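Putative glycyl-glycine endopeptidase lytM (Ruminococcus gnavus, PDB 3NYY) probably hydrolyses internal peptide bonds as a metalloendopeptidase of the M23 family. Local coordinates at residues 93-98 and 128-133; 105-110 and 138-143. All coordinates share one frame; numbering follows the deposited sequence.

Contact 1 (93-98 and 128-133)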
loop_
_atom_site.group_PDB
_atom_site.type_symbol
_atom_site.label_atom_id
_atom_site.label_comp_id
_atom_site.label_asym_id
_atom_site.label_seq_id
_atom_site.Cartn_x
_atom_site.Cartn_y
_atom_site.Cartn_z
ATOM N N TYR A 93 -7.622 18.711 6.024
ATOM C CA TYR A 93 -8.123 17.849 4.962
ATOM C C TYR A 93 -7.121 16.764 4.539
ATOM O O TYR A 93 -5.898 16.955 4.612
ATOM C CB TYR A 93 -8.445 18.688 3.732
ATOM C CG TYR A 93 -9.601 19.616 3.830
ATOM C CD1 TYR A 93 -10.899 19.125 3.961
ATOM C CD2 TYR A 93 -9.422 21.002 3.723
ATOM C CE1 TYR A 93 -11.977 19.979 4.017
ATOM C CE2 TYR A 93 -10.491 21.857 3.753
ATOM C CZ TYR A 93 -11.769 21.354 3.911
ATOM O OH TYR A 93 -12.882 22.200 3.911
ATOM N N PHE A 94 -7.678 15.622 4.139
ATOM C CA PHE A 94 -6.953 14.615 3.373
ATOM C C PHE A 94 -6.515 15.303 2.050
ATOM O O PHE A 94 -7.180 16.223 1.579
ATOM C CB PHE A 94 -7.942 13.485 3.086
ATOM C CG PHE A 94 -7.297 12.216 2.587
ATOM C CD1 PHE A 94 -6.621 11.378 3.460
ATOM C CD2 PHE A 94 -7.422 11.841 1.256
ATOM C CE1 PHE A 94 -6.030 10.238 3.014
ATOM C CE2 PHE A 94 -6.826 10.668 0.778
ATOM C CZ PHE A 94 -6.114 9.887 1.652
ATOM N N PRO A 95 -5.389 14.885 1.435
ATOM C CA PRO A 95 -4.897 15.584 0.250
ATOM C C PRO A 95 -5.644 15.325 -1.067
ATOM O O PRO A 95 -5.415 16.050 -2.035
ATOM C CB PRO A 95 -3.461 15.084 0.154
ATOM C CG PRO A 95 -3.509 13.727 0.764
ATOM C CD PRO A 95 -4.418 13.912 1.930
ATOM N N ILE A 96 -6.506 14.314 -1.095
ATOM C CA ILE A 96 -7.252 13.986 -2.316
ATOM C C ILE A 96 -8.733 14.275 -2.074
ATOM O O ILE A 96 -9.328 13.719 -1.144
ATOM C CB ILE A 96 -7.106 12.547 -2.747
ATOM C CG1 ILE A 96 -5.641 12.099 -2.759
ATOM C CG2 ILE A 96 -7.712 12.370 -4.189
ATOM C CD1 ILE A 96 -4.671 12.986 -3.548
ATOM N N PRO A 97 -9.326 15.158 -2.894
ATOM C CA PRO A 97 -10.744 15.442 -2.741
ATOM C C PRO A 97 -11.627 14.269 -3.066
ATOM O O PRO A 97 -11.187 13.327 -3.756
ATOM C CB PRO A 97 -11.001 16.575 -3.762
ATOM C CG PRO A 97 -9.722 17.185 -4.023
ATOM C CD PRO A 97 -8.714 16.038 -3.906
ATOM N N GLN A 98 -12.866 14.312 -2.571
ATOM C CA GLN A 98 -13.891 13.359 -3.017
ATOM C C GLN A 98 -14.632 14.008 -4.194
ATOM O O GLN A 98 -14.756 15.243 -4.288
ATOM C CB GLN A 98 -14.844 12.958 -1.891
ATOM C CG GLN A 98 -15.516 14.091 -1.160
ATOM C CD GLN A 98 -16.554 13.583 -0.134
ATOM O OE1 GLN A 98 -17.536 12.943 -0.512
ATOM N NE2 GLN A 98 -16.339 13.890 1.154
ATOM N N THR A 128 4.301 8.416 2.473
ATOM C CA THR A 128 3.135 7.574 2.166
ATOM C C THR A 128 2.783 7.805 0.701
ATOM O O THR A 128 2.685 8.919 0.234
ATOM C CB THR A 128 1.957 7.895 3.043
ATOM O OG1 THR A 128 2.342 7.747 4.430
ATOM C CG2 THR A 128 0.740 6.971 2.734
ATOM N N ASP A 129 2.628 6.709 -0.026
ATOM C CA ASP A 129 2.229 6.714 -1.440
ATOM C C ASP A 129 0.748 6.464 -1.587
ATOM O O ASP A 129 0.244 5.404 -1.236
ATOM C CB ASP A 129 3.063 5.705 -2.209
ATOM C CG ASP A 129 4.536 6.080 -2.216
ATOM O OD1 ASP A 129 4.818 7.277 -2.337
ATOM O OD2 ASP A 129 5.394 5.211 -1.998
ATOM N N ILE A 130 0.034 7.476 -2.055
ATOM C CA ILE A 130 -1.398 7.407 -2.205
ATOM C C ILE A 130 -1.691 7.074 -3.690
ATOM O O ILE A 130 -1.504 7.913 -4.610
ATOM C CB ILE A 130 -2.045 8.665 -1.755
ATOM C CG1 ILE A 130 -1.780 8.909 -0.266
ATOM C CG2 ILE A 130 -3.551 8.582 -2.008
ATOM C CD1 ILE A 130 -2.153 10.315 0.182
HETATM N N MSE A 131 -2.150 5.843 -3.907
HETATM C CA MSE A 131 -2.271 5.264 -5.234
HETATM C C MSE A 131 -3.586 5.546 -5.885
HETATM O O MSE A 131 -4.646 5.408 -5.269
HETATM C CB MSE A 131 -2.014 3.748 -5.220
HETATM C CG MSE A 131 -0.760 3.301 -4.430
HETATM SE SE MSE A 131 0.910 3.875 -5.135
HETATM C CE MSE A 131 2.145 2.728 -4.134
ATOM N N ALA A 132 -3.521 5.990 -7.149
ATOM C CA ALA A 132 -4.740 6.173 -7.952
ATOM C C ALA A 132 -5.403 4.801 -8.323
ATOM O O ALA A 132 -4.726 3.910 -8.838
ATOM C CB ALA A 132 -4.405 6.901 -9.260
ATOM N N GLU A 133 -6.722 4.705 -8.110
ATOM C CA GLU A 133 -7.569 3.626 -8.629
ATOM C C GLU A 133 -7.636 3.728 -10.167
ATOM O O GLU A 133 -7.355 2.770 -10.875
ATOM C CB GLU A 133 -8.993 3.756 -8.061
ATOM C CG GLU A 133 -9.995 2.657 -8.548
ATOM C CD GLU A 133 -9.879 1.337 -7.793
ATOM O OE1 GLU A 133 -9.168 1.250 -6.761
ATOM O OE2 GLU A 133 -10.519 0.369 -8.246
#
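The carbonyl oxygen of Pro-95 accepts the backbone N-H of Val-143. This bond ties the irregular segment 93-98 to strand 141-143 while the ring of Pro-95 turns to Ile-130. Across the contact itself everything is apolar, and one side chain, Ile-130, does all the touching from the strand. Its CG1 lies beside the backbone N and the chain then runs on extended (chi2 168°), which carries CD1 outward to Pro-95 CG at 3.7 Å. The same Ile-130 CD1 methyl meets Phe-94 CZ at 4.2 Å, approaching the ring at a slant. The other branch of Ile-130 works separately: CG2 faces Ile-96 CG1 at 4.2 Å, and the two isoleucines lie alongside, running opposite ways. The Phe-94 ring also has Pro-95 CD over one face, 3.4 Å above its plane and towards the rim, with Ile-96 O in plane at its edge. Leu-238 of helix 235-240 touches Phe-94 and Pro-95, Leu-217 of strand 216-225 touches Pro-95 and Ile-96, and Arg-245 bonds to Ile-96 O. All four touching residues are buried. The arrangement is a hydrophobic core contact, a loop packed on a strand of the antiparallel sheet of the M23 peptidase fold; on that strand Asp-129, bonded to His-218, probably belongs to the zinc-binding His-x-x-x-Asp motif, and His-218 to the His-x-His motif, as in M23 relatives.

Contact 2 (105-110 and 138-143)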
loop_
_atom_site.group_PDB
_atom_site.type_symbol
_atom_site.label_atom_id
_atom_site.label_comp_id
_atom_site.label_asym_id
_atom_site.label_seq_id
_atom_site.Cartn_x
_atom_site.Cartn_y
_atom_site.Cartn_z
ATOM N N ASP A 105 -13.321 8.313 -7.574
ATOM C CA ASP A 105 -12.403 9.063 -6.709
ATOM C C ASP A 105 -11.645 8.176 -5.727
ATOM O O ASP A 105 -11.099 8.667 -4.729
ATOM C CB ASP A 105 -13.149 10.193 -5.973
ATOM C CG ASP A 105 -14.219 9.672 -4.981
ATOM O OD1 ASP A 105 -14.385 8.438 -4.873
ATOM O OD2 ASP A 105 -14.901 10.519 -4.316
ATOM N N LYS A 106 -11.564 6.881 -6.024
ATOM C CA LYS A 106 -10.970 5.926 -5.080
ATOM C C LYS A 106 -9.443 5.992 -5.133
ATOM O O LYS A 106 -8.841 6.199 -6.184
ATOM C CB LYS A 106 -11.441 4.485 -5.323
ATOM C CG LYS A 106 -12.899 4.275 -4.902
ATOM C CD LYS A 106 -13.498 2.975 -5.513
ATOM C CE LYS A 106 -15.043 2.997 -5.538
ATOM N NZ LYS A 106 -15.635 4.075 -6.418
ATOM N N ILE A 107 -8.865 5.894 -3.941
ATOM C CA ILE A 107 -7.423 5.796 -3.774
ATOM C C ILE A 107 -7.139 4.698 -2.752
ATOM O O ILE A 107 -8.031 4.256 -2.013
ATOM C CB ILE A 107 -6.758 7.139 -3.338
ATOM C CG1 ILE A 107 -7.490 7.819 -2.170
ATOM C CG2 ILE A 107 -6.700 8.126 -4.527
ATOM C CD1 ILE A 107 -7.387 7.120 -0.821
ATOM N N SER A 108 -5.892 4.270 -2.699
ATOM C CA SER A 108 -5.465 3.210 -1.784
ATOM C C SER A 108 -4.095 3.578 -1.278
ATOM O O SER A 108 -3.318 4.179 -2.018
ATOM C CB SER A 108 -5.354 1.870 -2.511
ATOM O OG SER A 108 -6.586 1.445 -3.042
ATOM N N TYR A 109 -3.815 3.240 -0.014
ATOM C CA TYR A 109 -2.522 3.517 0.584
ATOM C C TYR A 109 -2.323 2.650 1.809
ATOM O O TYR A 109 -3.299 2.251 2.473
ATOM C CB TYR A 109 -2.364 4.992 0.933
ATOM C CG TYR A 109 -3.301 5.531 2.000
ATOM C CD1 TYR A 109 -4.597 5.875 1.695
ATOM C CD2 TYR A 109 -2.847 5.731 3.308
ATOM C CE1 TYR A 109 -5.463 6.398 2.690
ATOM C CE2 TYR A 109 -3.694 6.235 4.281
ATOM C CZ TYR A 109 -4.968 6.581 3.964
ATOM O OH TYR A 109 -5.771 7.074 4.981
ATOM N N VAL A 110 -1.052 2.378 2.097
ATOM C CA VAL A 110 -0.642 1.561 3.233
ATOM C C VAL A 110 0.462 2.272 4.005
ATOM O O VAL A 110 1.043 3.256 3.536
ATOM C CB VAL A 110 -0.139 0.159 2.806
ATOM C CG1 VAL A 110 -1.242 -0.670 2.136
ATOM C CG2 VAL A 110 1.093 0.263 1.918
ATOM N N GLY A 138 -3.196 13.626 -14.265
ATOM C CA GLY A 138 -3.967 14.835 -14.548
ATOM C C GLY A 138 -5.455 14.744 -14.268
ATOM O O GLY A 138 -6.235 15.531 -14.827
ATOM N N TYR A 139 -5.853 13.788 -13.445
ATOM C CA TYR A 139 -7.253 13.501 -13.157
ATOM C C TYR A 139 -7.648 13.746 -11.694
ATOM O O TYR A 139 -8.596 14.476 -11.435
ATOM C CB TYR A 139 -7.595 12.071 -13.570
ATOM C CG TYR A 139 -8.973 11.638 -13.168
ATOM C CD1 TYR A 139 -10.101 12.047 -13.880
ATOM C CD2 TYR A 139 -9.152 10.809 -12.091
ATOM C CE1 TYR A 139 -11.382 11.646 -13.494
ATOM C CE2 TYR A 139 -10.409 10.419 -11.672
ATOM C CZ TYR A 139 -11.528 10.823 -12.399
ATOM O OH TYR A 139 -12.762 10.398 -11.964
ATOM N N TYR A 140 -6.920 13.140 -10.755
ATOM C CA TYR A 140 -7.145 13.384 -9.335
ATOM C C TYR A 140 -6.542 14.717 -8.919
ATOM O O TYR A 140 -5.328 14.919 -9.031
ATOM C CB TYR A 140 -6.502 12.295 -8.459
ATOM C CG TYR A 140 -7.110 10.940 -8.512
ATOM C CD1 TYR A 140 -6.739 10.046 -9.517
ATOM C CD2 TYR A 140 -8.060 10.567 -7.582
ATOM C CE1 TYR A 140 -7.297 8.779 -9.570
ATOM C CE2 TYR A 140 -8.630 9.297 -7.628
ATOM C CZ TYR A 140 -8.242 8.427 -8.613
ATOM O OH TYR A 140 -8.838 7.161 -8.613
ATOM N N PRO A 141 -7.363 15.662 -8.417
ATOM C CA PRO A 141 -6.745 16.849 -7.826
ATOM C C PRO A 141 -5.994 16.516 -6.540
ATOM O O PRO A 141 -6.300 15.505 -5.886
ATOM C CB PRO A 141 -7.928 17.772 -7.511
ATOM C CG PRO A 141 -9.153 17.063 -8.043
ATOM C CD PRO A 141 -8.824 15.663 -8.268
ATOM N N VAL A 142 -5.015 17.352 -6.223
ATOM C CA VAL A 142 -4.249 17.304 -4.978
ATOM C C VAL A 142 -4.437 18.663 -4.330
ATOM O O VAL A 142 -4.181 19.696 -4.944
ATOM C CB VAL A 142 -2.777 16.974 -5.246
ATOM C CG1 VAL A 142 -1.976 17.094 -3.957
ATOM C CG2 VAL A 142 -2.654 15.530 -5.874
ATOM N N VAL A 143 -4.947 18.649 -3.089
ATOM C CA VAL A 143 -5.192 19.840 -2.320
ATOM C C VAL A 143 -4.326 19.864 -1.080
ATOM O O VAL A 143 -3.855 18.830 -0.581
ATOM C CB VAL A 143 -6.665 19.971 -1.920
ATOM C CG1 VAL A 143 -7.542 20.006 -3.161
ATOM C CG2 VAL A 143 -7.094 18.872 -0.934
#
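Tyr-140 reaches with its phenol to segment 105-110, where Tyr-140 OH donates to Lys-106 O at 2.6 Å. The bond is short but weak: the acceptor lies well out of the ring plane, and Lys-106 O is also 3.4 Å from Tyr-140 CZ. With CG beside the backbone N (chi1 -69°), the ring extends towards the opposing backbone, and this is the tight part of the contact. The carbonyl carbon of Asp-105 sits at the ring edge, near its plane, with Asp-105 C 3.7 Å from Tyr-140 CE2. In the conformer given, Ile-107 adds its CG2 methyl at a slant, 3.8 Å from Tyr-140 CE2. Over one face of the ring, towards the rim, comes CE2 of the preceding Tyr-139, 4.1 Å above the plane. Tyr-139 itself is held by Thr-103 and Glu-104 through its OH and meets Tyr-250 edge-to-face.

The other side of segment 105-110 is looser. CB of Asp-105 and of Lys-106 both point away from Tyr-140; Asp-105 OD2 is taken by Ser-99 N, and the exposed Lys-106 pairs its NZ with Glu-104. Segment 105-110 therefore offers Tyr-140 mainly backbone and, in that conformer, one methyl, while its charges are dealt with outside. The phenol oxygen also accepts the backbone N-H of Lys-134, and weakly that of Glu-133. Being donor and acceptor at once, this hydroxyl links the backbone before strand 107-108 to the turn after strand 128-132.

The two contacts lie side by side, their centres about 4 Å apart. Strands 107-108 and 128-132 pair antiparallel in one sheet, and Met-131 N to Ser-108 O, 2.8 Å, is a probable hydrogen bond of that pairing; strand 141-143 lies in another sheet, with 195-198 and 180-181. Contact 1 is core and apolar. Contact 2 is only partly buried and adds a polar grip, since a buried tyrosine hydroxyl bonds weakly to the backbone carbonyl of a residue that is itself exposed. Along the chain both first segments come before both second segments. Both contacts also come within reach of the second subunit, whose Phe-115 packs on Met-131 and whose Met-131 packs on Val-110.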